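Long-range contacts in ADP-ribosyltransferase (Staphylococcus aureus, PDB 1OJQ), which transfers ADP-ribose from NAD+ to target proteins, probably Rho GTPases as in other C3-type exoenzymes: residues M31-Y36 against R66-T71; T45-A50 against N134-T139; L87-L92 against R150-K155; R129-N134 against T187-G192; T162-I167 against V181-G186. All blocks are in the same frame, centred on the assembly; numbering follows the deposited sequence. Where two conformers were deposited one is given.

Contact 1 (M31-Y36 against R66-T71); sequences MAIYNY and RQLDST
Leu68 is the side chain that ties helix 59-73 to Ala32, Ile33 and Tyr36 on helix 27-38. Its CB lies against the hydroxyl of Tyr136, on the flank of the interface. CG is held anti to the backbone N (chi1 -162°), and from there the two methyls part. CD1 goes to the upstream turn, 4.2 Å from Ala32 CB and equally far from CG1 of Ile33, and also rests on Leu182 of strand 180-183. CD2 goes to the ring of Tyr36, approaching CD1 of that ring obliquely to 3.6 Å, and the two side chains cross at about a right angle. The same ring meets Tyr136 edge-to-face. The two helices belong to the helical part of the C3-type ADP-ribosyltransferase fold; their local axes pass 9.6 Å apart with a crossing angle of -110°. Along the backbones Ala32 lies nearest Leu68, and its CB is 3.5 Å from CG of Gln67. One turn beyond Leu68, Thr71 divides its branches. The methyl CG2 presses on CD1 of Ile33 at 3.5 Å, tighter than ordinary van der Waals contact, while OG1 turns to a hydrogen bond with OD1 of Asp29, one turn back on the first helix. Next to Tyr36 in sequence is Thr37, which binds NAD+, and the Ile33 side chain packs close to it.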
# COMPACT_ATOMS: atom_id res chain seq x y z
N MET A 31 -3.50 8.50 18.33
CA MET A 31 -3.83 9.78 17.73
C MET A 31 -3.14 9.97 16.39
O MET A 31 -3.73 10.48 15.43
CB MET A 31 -3.41 10.91 18.67
CG MET A 31 -3.54 12.33 18.16
SD MET A 31 -2.65 13.47 19.28
CE MET A 31 -1.52 14.25 18.13
N ALA A 32 -1.87 9.59 16.34
CA ALA A 32 -1.11 9.73 15.10
C ALA A 32 -1.72 8.88 13.99
O ALA A 32 -1.87 9.37 12.88
CB ALA A 32 0.33 9.27 15.28
N ILE A 33 -1.99 7.61 14.31
CA ILE A 33 -2.53 6.76 13.24
C ILE A 33 -3.90 7.30 12.83
O ILE A 33 -4.19 7.42 11.63
CB ILE A 33 -2.66 5.30 13.69
CG1 ILE A 33 -1.30 4.67 14.01
CG2 ILE A 33 -3.44 4.46 12.69
CD1 ILE A 33 -1.45 3.41 14.86
N TYR A 34 -4.75 7.63 13.79
CA TYR A 34 -6.11 8.08 13.44
C TYR A 34 -6.04 9.32 12.56
O TYR A 34 -6.67 9.40 11.51
CB TYR A 34 -6.96 8.37 14.68
CG TYR A 34 -8.42 8.54 14.33
CD1 TYR A 34 -9.29 7.45 14.33
CD2 TYR A 34 -8.95 9.78 14.00
CE1 TYR A 34 -10.63 7.57 14.00
CE2 TYR A 34 -10.29 9.92 13.67
CZ TYR A 34 -11.12 8.82 13.68
OH TYR A 34 -12.44 8.98 13.36
N ASN A 35 -5.28 10.32 12.99
CA ASN A 35 -5.18 11.55 12.20
C ASN A 35 -4.64 11.29 10.80
O ASN A 35 -5.07 11.95 9.85
CB ASN A 35 -4.32 12.59 12.92
CG ASN A 35 -5.06 13.21 14.08
OD1 ASN A 35 -6.30 13.21 14.15
ND2 ASN A 35 -4.30 13.74 15.03
N TYR A 36 -3.70 10.36 10.66
CA TYR A 36 -3.21 10.03 9.32
C TYR A 36 -4.34 9.50 8.45
O TYR A 36 -4.49 9.91 7.29
CB TYR A 36 -2.02 9.03 9.40
CG TYR A 36 -1.47 8.83 7.99
CD1 TYR A 36 -0.57 9.75 7.47
CD2 TYR A 36 -1.86 7.75 7.21
CE1 TYR A 36 -0.07 9.57 6.18
CE2 TYR A 36 -1.37 7.58 5.92
CZ TYR A 36 -0.47 8.49 5.42
OH TYR A 36 0.02 8.33 4.14
N ARG A 66 8.11 12.11 12.71
CA ARG A 66 8.83 11.32 13.73
C ARG A 66 7.88 10.42 14.50
O ARG A 66 8.18 9.25 14.81
CB ARG A 66 9.58 12.26 14.68
CG ARG A 66 10.89 12.76 14.04
CD ARG A 66 11.67 13.62 15.02
NE ARG A 66 11.02 14.91 15.32
CZ ARG A 66 11.26 15.99 14.59
NH1 ARG A 66 12.09 15.94 13.56
NH2 ARG A 66 10.65 17.13 14.92
N GLN A 67 6.71 10.97 14.85
CA GLN A 67 5.72 10.21 15.59
C GLN A 67 5.25 9.00 14.79
O GLN A 67 5.30 7.90 15.35
CB GLN A 67 4.54 11.11 15.98
CG GLN A 67 3.39 10.37 16.65
CD GLN A 67 3.71 9.63 17.91
OE1 GLN A 67 3.60 8.40 17.99
NE2 GLN A 67 4.11 10.33 18.95
N LEU A 68 4.79 9.19 13.55
CA LEU A 68 4.22 8.04 12.82
C LEU A 68 5.30 7.00 12.52
O LEU A 68 5.03 5.81 12.54
CB LEU A 68 3.51 8.50 11.54
CG LEU A 68 2.52 7.53 10.89
CD1 LEU A 68 1.45 7.04 11.86
CD2 LEU A 68 1.84 8.15 9.68
N ASP A 69 6.52 7.46 12.26
CA ASP A 69 7.63 6.54 12.05
C ASP A 69 7.80 5.67 13.29
O ASP A 69 7.99 4.46 13.17
CB ASP A 69 8.94 7.27 11.80
CG ASP A 69 9.08 7.93 10.44
OD1 ASP A 69 8.20 7.81 9.55
OD2 ASP A 69 10.12 8.60 10.29
N SER A 70 7.76 6.32 14.46
CA SER A 70 7.93 5.57 15.70
C SER A 70 6.78 4.59 15.92
O SER A 70 7.00 3.42 16.24
CB SER A 70 8.06 6.56 16.86
OG SER A 70 7.87 5.87 18.08
N THR A 71 5.55 5.08 15.70
CA THR A 71 4.40 4.20 15.87
C THR A 71 4.49 2.93 15.01
O THR A 71 4.27 1.79 15.45
CB THR A 71 3.12 4.98 15.53
OG1 THR A 71 3.03 6.06 16.48
CG2 THR A 71 1.88 4.11 15.64

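Contact 2 (T45-A50 against N134-T139); sequences TPLRSA and NGYSST
Leu47 and Arg48, near the end of helix 41-49, lean on the turn Asn134-Gly135-Tyr136 that leads into strand 137-140. Ser138 and Thr139 in that strand probably correspond to the start of the Ser-Thr-Ser motif of C3-type ADP-ribosyltransferases, which would place the helix at the entrance to an active-site strand. CB of Leu47 lies 3.9 Å from the carbonyl O of Asn134, and CD1 reaches past CA of Gly135 to CE2 of Tyr136 at 3.7 Å, meeting the ring obliquely. The hydroxyl of that ring is hydrogen-bonded to Asp69 OD1 on helix 59-73. Arg48, which binds NAD+, follows with a looser touch: its CA is 4.2 Å from CB of Asn134, and its CG passes the backbone N of Gly135. NH2 of Arg48 goes on to a salt bridge with OE1 of Glu133, whose other oxygen takes the N-H of Gly135; one carboxylate thus joins the helix to the turn. With CG of Asn134 anti to the carbonyl carbon (chi1 -77°), its amide reaches two partners: OD1 accepts from Arg132 NE, and ND2 donates over 2.9 Å to a water that donates to the carbonyl O of Arg48.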
# COMPACT_ATOMS: atom_id res chain seq x y z
N THR A 45 2.05 14.97 0.83
CA THR A 45 2.59 15.86 -0.20
C THR A 45 3.95 16.44 0.13
O THR A 45 4.87 16.38 -0.69
CB THR A 45 1.55 16.97 -0.48
OG1 THR A 45 0.41 16.28 -1.02
CG2 THR A 45 2.06 17.96 -1.51
N PRO A 46 4.16 17.01 1.32
CA PRO A 46 5.50 17.50 1.63
C PRO A 46 6.56 16.40 1.62
O PRO A 46 7.73 16.58 1.25
CB PRO A 46 5.31 18.02 3.07
CG PRO A 46 3.85 18.36 3.16
CD PRO A 46 3.17 17.28 2.38
N LEU A 47 6.22 15.20 2.08
CA LEU A 47 7.25 14.16 2.14
C LEU A 47 7.68 13.84 0.71
O LEU A 47 8.87 13.64 0.45
CB LEU A 47 6.72 12.92 2.84
CG LEU A 47 6.90 12.77 4.34
CD1 LEU A 47 6.15 11.55 4.86
CD2 LEU A 47 8.37 12.68 4.73
N ARG A 48 6.71 13.80 -0.20
CA ARG A 48 7.07 13.54 -1.59
C ARG A 48 7.91 14.68 -2.15
O ARG A 48 8.97 14.47 -2.77
CB ARG A 48 5.81 13.33 -2.44
CG ARG A 48 5.16 11.97 -2.14
CD ARG A 48 3.86 11.87 -2.94
NE ARG A 48 3.31 10.52 -2.94
CZ ARG A 48 2.08 10.21 -3.34
NH1 ARG A 48 1.24 11.14 -3.76
NH2 ARG A 48 1.67 8.94 -3.31
N SER A 49 7.46 15.91 -1.95
CA SER A 49 8.21 17.06 -2.42
C SER A 49 9.64 17.07 -1.90
O SER A 49 10.56 17.50 -2.61
CB SER A 49 7.56 18.37 -1.97
OG SER A 49 6.32 18.57 -2.62
N ALA A 50 9.83 16.64 -0.66
CA ALA A 50 11.12 16.69 0.02
C ALA A 50 11.98 15.48 -0.30
O ALA A 50 13.09 15.32 0.22
CB ALA A 50 10.91 16.79 1.53
N ASN A 134 7.75 7.90 -1.23
CA ASN A 134 8.39 8.65 -0.16
C ASN A 134 7.44 9.00 0.97
O ASN A 134 7.90 9.31 2.08
CB ASN A 134 9.02 9.92 -0.75
CG ASN A 134 10.31 9.50 -1.44
OD1 ASN A 134 11.06 8.71 -0.86
ND2 ASN A 134 10.52 9.99 -2.64
N GLY A 135 6.14 8.97 0.68
CA GLY A 135 5.18 9.09 1.78
C GLY A 135 5.03 7.73 2.45
O GLY A 135 5.84 6.84 2.18
N TYR A 136 4.02 7.61 3.30
CA TYR A 136 3.66 6.32 3.89
C TYR A 136 2.88 5.50 2.88
O TYR A 136 2.37 6.05 1.90
CB TYR A 136 2.84 6.53 5.18
CG TYR A 136 3.71 7.21 6.23
CD1 TYR A 136 4.50 6.51 7.12
CD2 TYR A 136 3.71 8.61 6.30
CE1 TYR A 136 5.28 7.17 8.08
CE2 TYR A 136 4.49 9.27 7.22
CZ TYR A 136 5.27 8.55 8.10
OH TYR A 136 6.03 9.25 9.02
N SER A 137 2.75 4.18 3.08
CA SER A 137 1.98 3.39 2.12
C SER A 137 0.81 2.72 2.83
O SER A 137 1.00 1.96 3.80
CB SER A 137 2.85 2.30 1.50
OG SER A 137 3.88 2.85 0.69
N SER A 138 -0.39 2.99 2.35
CA SER A 138 -1.60 2.40 2.92
C SER A 138 -1.98 1.17 2.12
O SER A 138 -2.13 1.29 0.91
CB SER A 138 -2.74 3.41 2.90
OG SER A 138 -2.35 4.57 3.65
N THR A 139 -2.14 0.03 2.76
CA THR A 139 -2.40 -1.24 2.10
C THR A 139 -3.47 -1.98 2.90
O THR A 139 -3.85 -1.46 3.95
CB THR A 139 -1.15 -2.14 2.02
OG1 THR A 139 -0.83 -2.63 3.35
CG2 THR A 139 0.07 -1.35 1.55
O HOH W 1 8.97 12.03 -4.09

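Contact 3 (L87-L92 against R150-K155); sequences LNLDYL and RPIELK
Leu87 and Ile152 form an antiparallel hydrogen-bonded pair at the tight centre of this contact. Leu87 N donates to Ile152 O at 2.8 Å, and the return bond, from Ile152 N to Leu87 O, is longer at 3.1 Å. Their side chains share one face of the sheet, where CD1 of Leu87 packs on CG2 of Ile152 and on CB of Leu154, and also lies over the centre of the Tyr91 ring. Because CG1 of Ile152 is anti to its carbonyl carbon (chi1 -68°), CD1 is carried into the 3-10 turn that follows, coming tip to tip with CG of Leu92 at 3.7 Å. Leu89 closes the other end, its CD2 3.6 Å from CB of Pro151. The phenol of Tyr91 is hydrogen-bonded to that of Tyr189. The outer side is more exposed and polar. There ND2 of Asn88 stands over one face of the Arg150 guanidinium, the amide plane turned 68° from it; since ND2 faces another donor, the modelled amide orientation is doubtful. NH1 of Arg150 is fixed by a hydrogen bond to the carbonyl O of Leu86. Asn88, Asp90 and Arg150 all bind NAD+, consistent with this end of the strand pair lining the nucleotide site of the ADP-ribosyltransferase fold.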
# COMPACT_ATOMS: atom_id res chain seq x y z
N LEU A 87 -5.84 0.62 -6.91
CA LEU A 87 -5.40 1.88 -7.48
C LEU A 87 -6.18 2.25 -8.74
O LEU A 87 -6.62 1.36 -9.46
CB LEU A 87 -3.91 1.79 -7.87
CG LEU A 87 -2.96 1.48 -6.70
CD1 LEU A 87 -1.64 0.91 -7.19
CD2 LEU A 87 -2.76 2.75 -5.87
N ASN A 88 -6.29 3.54 -8.98
CA ASN A 88 -6.86 4.07 -10.22
C ASN A 88 -5.82 4.02 -11.34
O ASN A 88 -4.63 3.87 -11.05
CB ASN A 88 -7.34 5.52 -10.02
CG ASN A 88 -8.58 5.55 -9.13
OD1 ASN A 88 -9.50 4.79 -9.39
ND2 ASN A 88 -8.63 6.37 -8.10
N LEU A 89 -6.25 4.15 -12.60
CA LEU A 89 -5.23 4.01 -13.64
C LEU A 89 -4.18 5.10 -13.63
O LEU A 89 -3.09 4.91 -14.21
CB LEU A 89 -5.91 3.98 -15.01
CG LEU A 89 -6.75 2.78 -15.40
CD1 LEU A 89 -7.30 2.99 -16.80
CD2 LEU A 89 -5.97 1.47 -15.33
N ASP A 90 -4.41 6.25 -12.99
CA ASP A 90 -3.43 7.33 -13.03
C ASP A 90 -2.18 6.96 -12.26
O ASP A 90 -1.14 7.62 -12.36
CB ASP A 90 -3.98 8.65 -12.50
CG ASP A 90 -4.52 8.55 -11.10
OD1 ASP A 90 -4.05 7.70 -10.32
OD2 ASP A 90 -5.44 9.34 -10.76
N TYR A 91 -2.24 5.88 -11.48
CA TYR A 91 -1.02 5.29 -10.93
C TYR A 91 -0.02 5.02 -12.05
O TYR A 91 1.19 5.07 -11.77
CB TYR A 91 -1.36 4.01 -10.18
CG TYR A 91 -0.19 3.12 -9.82
CD1 TYR A 91 0.59 3.40 -8.72
CD2 TYR A 91 0.09 2.00 -10.59
CE1 TYR A 91 1.65 2.56 -8.43
CE2 TYR A 91 1.14 1.15 -10.31
CZ TYR A 91 1.91 1.46 -9.21
OH TYR A 91 2.97 0.63 -8.88
N LEU A 92 -0.46 4.73 -13.26
CA LEU A 92 0.46 4.37 -14.35
C LEU A 92 0.99 5.57 -15.10
O LEU A 92 1.73 5.45 -16.09
CB LEU A 92 -0.26 3.45 -15.35
CG LEU A 92 -0.83 2.16 -14.75
CD1 LEU A 92 -1.65 1.43 -15.79
CD2 LEU A 92 0.27 1.28 -14.16
N ARG A 150 -11.43 -1.22 -8.13
CA ARG A 150 -10.58 -0.33 -8.90
C ARG A 150 -9.83 -1.12 -9.97
O ARG A 150 -9.71 -2.34 -9.88
CB ARG A 150 -9.61 0.44 -8.00
CG ARG A 150 -10.23 1.71 -7.41
CD ARG A 150 -9.35 2.25 -6.31
NE ARG A 150 -9.42 3.70 -6.16
CZ ARG A 150 -8.56 4.49 -5.53
NH1 ARG A 150 -7.47 4.03 -4.94
NH2 ARG A 150 -8.77 5.80 -5.48
N PRO A 151 -9.34 -0.45 -10.99
CA PRO A 151 -8.73 -1.17 -12.13
C PRO A 151 -7.46 -1.95 -11.79
O PRO A 151 -7.18 -2.97 -12.40
CB PRO A 151 -8.33 -0.05 -13.10
CG PRO A 151 -9.24 1.08 -12.74
CD PRO A 151 -9.36 1.00 -11.23
N ILE A 152 -6.68 -1.46 -10.84
CA ILE A 152 -5.37 -2.05 -10.54
C ILE A 152 -5.32 -2.56 -9.11
O ILE A 152 -5.78 -1.91 -8.18
CB ILE A 152 -4.27 -1.01 -10.77
CG1 ILE A 152 -4.12 -0.65 -12.27
CG2 ILE A 152 -2.92 -1.40 -10.20
CD1 ILE A 152 -3.22 0.54 -12.45
N GLU A 153 -4.76 -3.75 -8.95
CA GLU A 153 -4.45 -4.27 -7.62
C GLU A 153 -2.94 -4.46 -7.50
O GLU A 153 -2.35 -5.28 -8.22
CB GLU A 153 -5.14 -5.61 -7.41
CG GLU A 153 -4.85 -6.26 -6.06
CD GLU A 153 -5.40 -7.68 -6.04
OE1 GLU A 153 -4.62 -8.60 -6.37
OE2 GLU A 153 -6.59 -7.88 -5.70
N LEU A 154 -2.33 -3.68 -6.62
CA LEU A 154 -0.92 -3.83 -6.26
C LEU A 154 -0.86 -4.86 -5.14
O LEU A 154 -1.38 -4.62 -4.05
CB LEU A 154 -0.33 -2.48 -5.86
CG LEU A 154 1.14 -2.43 -5.49
CD1 LEU A 154 2.06 -2.94 -6.59
CD2 LEU A 154 1.52 -0.99 -5.12
N LYS A 155 -0.26 -6.00 -5.45
CA LYS A 155 -0.17 -7.16 -4.55
C LYS A 155 1.25 -7.28 -4.04
O LYS A 155 2.19 -7.60 -4.77
CB LYS A 155 -0.68 -8.37 -5.33
CG LYS A 155 -0.44 -9.73 -4.69
CD LYS A 155 -1.04 -10.86 -5.51
CE LYS A 155 -0.73 -12.22 -4.89
NZ LYS A 155 -1.18 -13.34 -5.78

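Contact 4 (R129-N134 against T187-G192); sequences RIYREN and TEYAVG
The ring of Tyr189 carries Tyr131 over a face: CB of Tyr131 stands 4.0 Å from the ring centroid in a CH-pi contact, and the carbonyl O of Tyr131 also sits above the plane, toward the rim. The two rings lie obliquely, their planes inclined by 34°. The edge of the Tyr131 ring is met by CG2 of Val191, 3.8 Å from CE1. CG of Tyr189 stands between the backbone N and the carbonyl carbon (chi1 52°), a crowded position that puts the ring under CB of Tyr131. Behind these groups run two antiparallel strands of the five-stranded sheet of the ADP-ribosyltransferase fold, 130-133 at its margin and 187-196 next inward. Tyr131 and Tyr189 exchange two backbone hydrogen bonds, each 2.9 Å. Further bonds run from Val191 N to Arg129 O and from Glu133 N to Thr187 O, the latter at Glu133, an NAD+-binding residue. On the reverse face of the sheet Ile130 touches Ala190, CG1 to CB 4.0 Å. Beside them Arg132 slants across Glu188, the guanidinium and carboxylate planes 70° apart, and the guanidinium receives OE2 at the edge, near its plane, in a long salt bridge of 3.6 Å from NH1.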
# COMPACT_ATOMS: atom_id res chain seq x y z
N ARG A 129 11.65 -3.85 -11.85
CA ARG A 129 11.94 -2.48 -11.45
C ARG A 129 11.52 -2.26 -10.00
O ARG A 129 10.50 -2.78 -9.54
CB ARG A 129 11.23 -1.43 -12.31
CG ARG A 129 11.47 -1.62 -13.79
CD ARG A 129 11.11 -0.40 -14.64
NE ARG A 129 12.01 -0.42 -15.81
CZ ARG A 129 12.82 0.59 -16.11
NH1 ARG A 129 12.80 1.66 -15.34
NH2 ARG A 129 13.61 0.53 -17.16
N ILE A 130 12.30 -1.44 -9.31
CA ILE A 130 11.95 -1.05 -7.94
C ILE A 130 11.29 0.33 -7.97
O ILE A 130 11.84 1.27 -8.53
CB ILE A 130 13.20 -1.00 -7.05
CG1 ILE A 130 13.92 -2.35 -6.93
CG2 ILE A 130 12.89 -0.42 -5.67
CD1 ILE A 130 15.38 -2.20 -6.52
N TYR A 131 10.12 0.45 -7.35
CA TYR A 131 9.40 1.70 -7.17
C TYR A 131 9.42 2.05 -5.68
O TYR A 131 9.33 1.15 -4.84
CB TYR A 131 7.96 1.59 -7.68
CG TYR A 131 7.97 1.33 -9.19
CD1 TYR A 131 7.94 0.02 -9.66
CD2 TYR A 131 8.03 2.39 -10.08
CE1 TYR A 131 7.96 -0.21 -11.02
CE2 TYR A 131 8.05 2.15 -11.45
CZ TYR A 131 8.01 0.86 -11.91
OH TYR A 131 8.03 0.59 -13.26
N ARG A 132 9.56 3.34 -5.40
CA ARG A 132 9.63 3.79 -4.01
C ARG A 132 8.55 4.81 -3.71
O ARG A 132 8.27 5.67 -4.55
CB ARG A 132 11.00 4.42 -3.73
CG ARG A 132 11.25 4.86 -2.29
CD ARG A 132 12.45 5.81 -2.27
NE ARG A 132 12.72 6.28 -0.91
CZ ARG A 132 13.56 5.68 -0.07
NH1 ARG A 132 14.21 4.59 -0.45
NH2 ARG A 132 13.74 6.18 1.14
N GLU A 133 7.94 4.72 -2.53
CA GLU A 133 6.96 5.74 -2.13
C GLU A 133 7.60 6.58 -1.05
O GLU A 133 7.99 6.00 -0.03
CB GLU A 133 5.68 5.07 -1.64
CG GLU A 133 4.71 5.94 -0.88
CD GLU A 133 4.26 7.11 -1.74
OE1 GLU A 133 3.71 6.83 -2.84
OE2 GLU A 133 4.46 8.27 -1.35
N ASN A 134 7.75 7.90 -1.23
CA ASN A 134 8.39 8.65 -0.16
C ASN A 134 7.44 9.00 0.97
O ASN A 134 7.90 9.31 2.08
CB ASN A 134 9.02 9.92 -0.75
CG ASN A 134 10.31 9.50 -1.44
OD1 ASN A 134 11.06 8.71 -0.86
ND2 ASN A 134 10.52 9.99 -2.64
N THR A 187 8.94 3.06 1.55
CA THR A 187 8.77 1.66 1.16
C THR A 187 9.20 1.48 -0.29
O THR A 187 8.86 2.28 -1.16
CB THR A 187 7.31 1.19 1.38
OG1 THR A 187 7.09 1.01 2.80
CG2 THR A 187 7.04 -0.15 0.73
N GLU A 188 9.95 0.41 -0.53
CA GLU A 188 10.34 0.06 -1.89
C GLU A 188 9.81 -1.31 -2.26
O GLU A 188 9.88 -2.21 -1.41
CB GLU A 188 11.86 0.03 -2.04
CG GLU A 188 12.52 1.35 -1.68
CD GLU A 188 14.03 1.16 -1.62
OE1 GLU A 188 14.50 0.49 -0.67
OE2 GLU A 188 14.69 1.70 -2.54
N TYR A 189 9.34 -1.46 -3.49
CA TYR A 189 8.90 -2.79 -3.94
C TYR A 189 9.46 -3.04 -5.34
O TYR A 189 9.54 -2.09 -6.12
CB TYR A 189 7.39 -2.93 -3.92
CG TYR A 189 6.60 -1.87 -4.64
CD1 TYR A 189 6.19 -2.06 -5.96
CD2 TYR A 189 6.29 -0.67 -4.00
CE1 TYR A 189 5.47 -1.07 -6.62
CE2 TYR A 189 5.57 0.31 -4.66
CZ TYR A 189 5.17 0.09 -5.96
OH TYR A 189 4.45 1.07 -6.63
N ALA A 190 9.84 -4.29 -5.55
CA ALA A 190 10.38 -4.79 -6.80
C ALA A 190 9.31 -5.61 -7.52
O ALA A 190 8.86 -6.62 -7.00
CB ALA A 190 11.63 -5.63 -6.61
N VAL A 191 8.90 -5.13 -8.69
CA VAL A 191 7.78 -5.75 -9.38
C VAL A 191 8.19 -7.07 -10.01
O VAL A 191 9.18 -7.13 -10.73
CB VAL A 191 7.23 -4.79 -10.46
CG1 VAL A 191 6.20 -5.54 -11.30
CG2 VAL A 191 6.63 -3.56 -9.80
N GLY A 192 7.45 -8.14 -9.75
CA GLY A 192 7.65 -9.46 -10.32
C GLY A 192 6.91 -9.61 -11.64
O GLY A 192 7.44 -10.16 -12.61

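Contact 5 (T162-I167 against V181-G186); sequences TKAAYI and VLLPRG
Strands 165-166 and 180-183 pair at one side of the three-stranded antiparallel sheet, with Ala165 and Leu182 as the hydrogen-bonded pair. Ala165 N donates to Leu182 O at 3.0 Å in a nearly straight bond (173°), and Leu182 N returns a shorter one, 2.7 Å, to Ala165 O. Both donors lie in the plane of the carbonyl they address. CA of Val181 also lies 3.2 Å from the same oxygen of Ala165, in a CA-H...O contact. On one face, the CG1 methyl of Val181 rests 4.0 Å from CB of Ala164, while its CG2 comes to the edge of the Tyr166 ring; with CG1 anti to the backbone N (chi1 169°), CG2 is turned toward that ring. Tyr166 packs on helix 9-23. On the other face, CG2 of Ile167 approaches CB of Leu182. Beyond the paired residues the chains stay in touch through Pro184, whose CD lies 3.3 Å from the carbonyl O of Lys163 and whose CG reaches CB of Lys163. Ile167 continues the pairing by a backbone hydrogen bond with NAD+-binding Glu180, which follows two glutamines, consistent with the Gln-x-Glu motif of the ARTT loop in C3-type ADP-ribosyltransferases.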
# COMPACT_ATOMS: atom_id res chain seq x y z
N THR A 162 9.35 -7.41 8.83
CA THR A 162 9.44 -6.02 8.38
C THR A 162 8.50 -5.12 9.19
O THR A 162 7.47 -5.57 9.73
CB THR A 162 9.16 -5.97 6.86
OG1 THR A 162 9.69 -4.77 6.30
CG2 THR A 162 7.66 -5.94 6.57
N LYS A 163 8.83 -3.83 9.29
CA LYS A 163 7.99 -2.91 10.05
C LYS A 163 6.62 -2.78 9.39
O LYS A 163 6.55 -2.56 8.17
CB LYS A 163 8.64 -1.54 10.15
CG LYS A 163 9.88 -1.51 11.03
CD LYS A 163 10.47 -0.10 11.07
CE LYS A 163 11.74 -0.05 11.91
NZ LYS A 163 12.75 -1.06 11.47
N ALA A 164 5.56 -2.90 10.16
CA ALA A 164 4.20 -2.74 9.61
C ALA A 164 3.20 -2.53 10.73
O ALA A 164 3.31 -3.19 11.77
CB ALA A 164 3.83 -3.96 8.79
N ALA A 165 2.25 -1.63 10.57
CA ALA A 165 1.23 -1.41 11.60
C ALA A 165 -0.12 -1.92 11.11
O ALA A 165 -0.58 -1.51 10.04
CB ALA A 165 1.04 0.05 11.97
N TYR A 166 -0.75 -2.79 11.89
CA TYR A 166 -2.13 -3.13 11.54
C TYR A 166 -3.05 -2.15 12.26
O TYR A 166 -2.92 -2.09 13.48
CB TYR A 166 -2.51 -4.55 11.94
CG TYR A 166 -3.95 -4.95 11.72
CD1 TYR A 166 -4.41 -5.31 10.45
CD2 TYR A 166 -4.86 -4.97 12.77
CE1 TYR A 166 -5.74 -5.67 10.28
CE2 TYR A 166 -6.18 -5.35 12.60
CZ TYR A 166 -6.63 -5.70 11.33
OH TYR A 166 -7.94 -6.08 11.13
N ILE A 167 -3.90 -1.47 11.49
CA ILE A 167 -4.62 -0.39 12.14
C ILE A 167 -6.13 -0.53 12.07
O ILE A 167 -6.82 0.47 12.31
CB ILE A 167 -4.16 0.96 11.53
CG1 ILE A 167 -4.60 1.15 10.08
CG2 ILE A 167 -2.65 1.12 11.68
CD1 ILE A 167 -4.25 2.54 9.55
N VAL A 181 -3.25 -2.08 6.67
CA VAL A 181 -1.88 -2.21 7.18
C VAL A 181 -1.12 -0.97 6.72
O VAL A 181 -1.14 -0.68 5.51
CB VAL A 181 -1.20 -3.49 6.67
CG1 VAL A 181 0.29 -3.50 6.96
CG2 VAL A 181 -1.92 -4.68 7.30
N LEU A 182 -0.50 -0.24 7.63
CA LEU A 182 0.26 0.97 7.27
C LEU A 182 1.74 0.65 7.20
O LEU A 182 2.27 0.13 8.18
CB LEU A 182 -0.06 2.04 8.32
CG LEU A 182 0.36 3.47 7.98
CD1 LEU A 182 -0.32 3.94 6.70
CD2 LEU A 182 0.08 4.38 9.17
N LEU A 183 2.41 0.91 6.09
CA LEU A 183 3.85 0.65 5.94
C LEU A 183 4.68 1.91 6.08
O LEU A 183 4.20 3.02 5.81
CB LEU A 183 4.13 0.00 4.56
CG LEU A 183 3.27 -1.23 4.21
CD1 LEU A 183 3.58 -1.73 2.81
CD2 LEU A 183 3.48 -2.30 5.27
N PRO A 184 5.93 1.79 6.51
CA PRO A 184 6.83 2.92 6.68
C PRO A 184 6.96 3.77 5.42
O PRO A 184 6.85 3.28 4.30
CB PRO A 184 8.20 2.26 6.90
CG PRO A 184 7.89 0.92 7.46
CD PRO A 184 6.57 0.51 6.87
N ARG A 185 7.23 5.04 5.67
CA ARG A 185 7.60 5.92 4.56
C ARG A 185 8.86 5.37 3.91
O ARG A 185 9.72 4.78 4.56
CB ARG A 185 7.77 7.35 5.03
CG ARG A 185 8.92 7.56 6.02
CD ARG A 185 8.82 8.99 6.57
NE ARG A 185 9.88 9.31 7.50
CZ ARG A 185 10.98 9.96 7.16
NH1 ARG A 185 11.15 10.34 5.89
NH2 ARG A 185 11.92 10.23 8.06
N GLY A 186 8.96 5.55 2.59
CA GLY A 186 10.17 5.11 1.90
C GLY A 186 10.14 3.62 1.58
O GLY A 186 11.18 2.99 1.37

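Contacts 1 and 5 are buried and largely apolar, and they meet directly: CG2 of Ile33 touches CG2 of Ile167, and Asp69 is salt-bridged to Arg185. Contact 2, also buried, joins contact 5 by strand pairing, since Ser137 and Thr139 bond to Leu183 and Val181. Contacts 3 and 4 are only partly buried and belong to the five-stranded sheet, where backbone hydrogen bonds and packed leucine, isoleucine and tyrosine side chains give way to charged or polar groups toward solvent. Contacts 1 and 3 lie on opposite sides of the chain's centre, their own centres about 26 Å apart. Residues that bind NAD+ occur in contacts 2, 3 and 4, and close to contacts 1 and 5.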